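Local structure of arabinan endo-1,5-alpha-l-arabinosidase A (Cellvibrio cellulosa, 1GYH) at residues W125-P130 with M142-F147. The protein hydrolyses alpha-1,5-linked L-arabinofuranosyl bonds of linear arabinan, releasing almost exclusively arabinotriose during breakdown of the plant cell wall. Sequence-based numbering, arbitrary orientation.
Sequences WNAIAP and MSFGSF
F144 turns its ring edge toward a face of W125 in a five-bladed beta-propeller, where the loop entering the blade of strands 131-134 to 169-173 packs on strand 140-144 and its continuation. The stack is T-shaped and offset: the planes stand at 80°, and F144 CZ lies 3.6 Å from W125 CE3, near the rim of the indole. A chi1 of 76° swings the phenyl ring toward the loop, so that its edge also meets backbone oxygens, CD2 lying 3.4 Å from N126 O. The inverse gamma turn centred on A127 bends the loop, and A127 CA comes obliquely against this ring. I128 O accepts a hydrogen bond from G145 N (3.0 Å), which pins loop to blade. At the other end P130 CB rests on M142 SD, 3.9 Å away.

Toward the substrate site, N126 CB lies 3.2 Å from S146 O; both are probable substrate-binding residues. I128 CD1 lies 3.6 Å from S146 CB, while S146 OG hydrogen-bonds to E192, the probable proton donor, and N126 OD1 is held by S90. One water accepts hydrogen bonds from the backbone N of N126 and of S146; a second donates to S146 OG at 2.8 Å and weakly accepts from N126 ND2.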
loop_
_atom_site.group_PDB
_atom_site.type_symbol
_atom_site.label_atom_id
_atom_site.label_comp_id
_atom_site.label_asym_id
_atom_site.label_seq_id
_atom_site.Cartn_x
_atom_site.Cartn_y
_atom_site.Cartn_z
ATOM N N TRP A 125 -0.555 -14.890 -9.224
ATOM C CA TRP A 125 -0.587 -13.634 -8.489
ATOM C C TRP A 125 0.821 -13.070 -8.489
ATOM O O TRP A 125 1.790 -13.778 -8.865
ATOM C CB TRP A 125 -1.101 -13.845 -7.041
ATOM C CG TRP A 125 -0.734 -15.183 -6.373
ATOM C CD1 TRP A 125 -1.481 -16.333 -6.386
ATOM C CD2 TRP A 125 0.417 -15.477 -5.575
ATOM N NE1 TRP A 125 -0.851 -17.317 -5.668
ATOM C CE2 TRP A 125 0.321 -16.821 -5.163
ATOM C CE3 TRP A 125 1.544 -14.757 -5.191
ATOM C CZ2 TRP A 125 1.303 -17.442 -4.385
ATOM C CZ3 TRP A 125 2.513 -15.383 -4.407
ATOM C CH2 TRP A 125 2.398 -16.702 -4.040
ATOM N N ASN A 126 0.935 -11.841 -7.994
ATOM C CA ASN A 126 2.175 -11.076 -7.958
ATOM C C ASN A 126 2.425 -10.610 -6.508
ATOM O O ASN A 126 1.610 -9.880 -5.945
ATOM C CB ASN A 126 2.080 -9.883 -8.927
ATOM C CG ASN A 126 3.426 -9.191 -9.146
ATOM O OD1 ASN A 126 4.463 -9.688 -8.693
ATOM N ND2 ASN A 126 3.408 -8.038 -9.819
ATOM N N ALA A 127 3.528 -11.084 -5.921
ATOM C CA ALA A 127 3.912 -10.797 -4.548
ATOM C C ALA A 127 4.544 -9.409 -4.374
ATOM O O ALA A 127 5.753 -9.280 -4.139
ATOM C CB ALA A 127 4.820 -11.883 -4.032
ATOM N N ILE A 128 3.693 -8.384 -4.522
ATOM C CA ILE A 128 4.009 -6.995 -4.212
ATOM C C ILE A 128 2.817 -6.332 -3.460
ATOM O O ILE A 128 1.702 -6.840 -3.520
ATOM C CB ILE A 128 4.332 -6.147 -5.482
ATOM C CG1 ILE A 128 3.106 -5.907 -6.351
ATOM C CG2 ILE A 128 5.549 -6.812 -6.307
ATOM C CD1 ILE A 128 3.393 -4.954 -7.549
ATOM N N ALA A 129 3.099 -5.197 -2.819
ATOM C CA ALA A 129 2.072 -4.290 -2.234
ATOM C C ALA A 129 1.355 -4.853 -1.014
ATOM O O ALA A 129 0.138 -4.931 -0.991
ATOM C CB ALA A 129 1.055 -3.808 -3.307
ATOM N N PRO A 130 2.109 -5.204 0.025
ATOM C CA PRO A 130 1.525 -5.725 1.260
ATOM C C PRO A 130 0.755 -4.661 2.064
ATOM O O PRO A 130 1.077 -3.453 2.012
ATOM C CB PRO A 130 2.746 -6.167 2.059
ATOM C CG PRO A 130 3.776 -5.265 1.628
ATOM C CD PRO A 130 3.571 -5.108 0.151
ATOM N N MET A 142 -2.028 -10.614 6.114
ATOM C CA MET A 142 -1.505 -9.780 5.028
ATOM C C MET A 142 -2.393 -9.869 3.812
ATOM O O MET A 142 -2.748 -10.982 3.364
ATOM C CB MET A 142 -0.058 -10.224 4.664
ATOM C CG MET A 142 0.526 -9.428 3.484
ATOM S SD MET A 142 2.205 -9.927 2.960
ATOM C CE MET A 142 3.171 -9.382 4.380
ATOM N N SER A 143 -2.786 -8.716 3.280
ATOM C CA SER A 143 -3.327 -8.625 1.943
ATOM C C SER A 143 -2.220 -8.132 1.005
ATOM O O SER A 143 -1.330 -7.410 1.406
ATOM C CB SER A 143 -4.559 -7.695 1.868
ATOM O OG SER A 143 -4.242 -6.329 2.144
ATOM N N PHE A 144 -2.295 -8.507 -0.252
ATOM C CA PHE A 144 -1.317 -8.044 -1.237
ATOM C C PHE A 144 -1.827 -8.318 -2.646
ATOM O O PHE A 144 -2.839 -9.010 -2.839
ATOM C CB PHE A 144 0.046 -8.763 -1.038
ATOM C CG PHE A 144 0.049 -10.206 -1.550
ATOM C CD1 PHE A 144 -0.419 -11.242 -0.745
ATOM C CD2 PHE A 144 0.507 -10.511 -2.837
ATOM C CE1 PHE A 144 -0.438 -12.542 -1.196
ATOM C CE2 PHE A 144 0.487 -11.833 -3.306
ATOM C CZ PHE A 144 0.029 -12.841 -2.504
ATOM N N GLY A 145 -1.132 -7.775 -3.637
ATOM C CA GLY A 145 -1.352 -8.210 -5.006
ATOM C C GLY A 145 -1.398 -7.110 -6.049
ATOM O O GLY A 145 -1.513 -5.911 -5.724
ATOM N N SER A 146 -1.267 -7.527 -7.309
ATOM C CA SER A 146 -1.252 -6.605 -8.473
ATOM C C SER A 146 -1.365 -7.415 -9.746
ATOM O O SER A 146 -0.531 -8.293 -9.981
ATOM C CB SER A 146 0.076 -5.826 -8.501
ATOM O OG SER A 146 0.180 -4.971 -9.651
ATOM N N PHE A 147 -2.412 -7.171 -10.529
ATOM C CA PHE A 147 -2.646 -7.841 -11.802
ATOM C C PHE A 147 -2.733 -9.382 -11.629
ATOM O O PHE A 147 -3.118 -9.889 -10.573
ATOM C CB PHE A 147 -1.605 -7.337 -12.878
ATOM C CG PHE A 147 -1.826 -5.897 -13.369
ATOM C CD1 PHE A 147 -1.600 -4.795 -12.543
ATOM C CD2 PHE A 147 -2.222 -5.647 -14.657
ATOM C CE1 PHE A 147 -1.797 -3.512 -12.993
ATOM C CE2 PHE A 147 -2.423 -4.316 -15.131
ATOM C CZ PHE A 147 -2.198 -3.272 -14.320
HETATM O O HOH W 1 -1.796 -10.391 -8.081
HETATM O O HOH W 2 2.114 -5.818 -11.508
#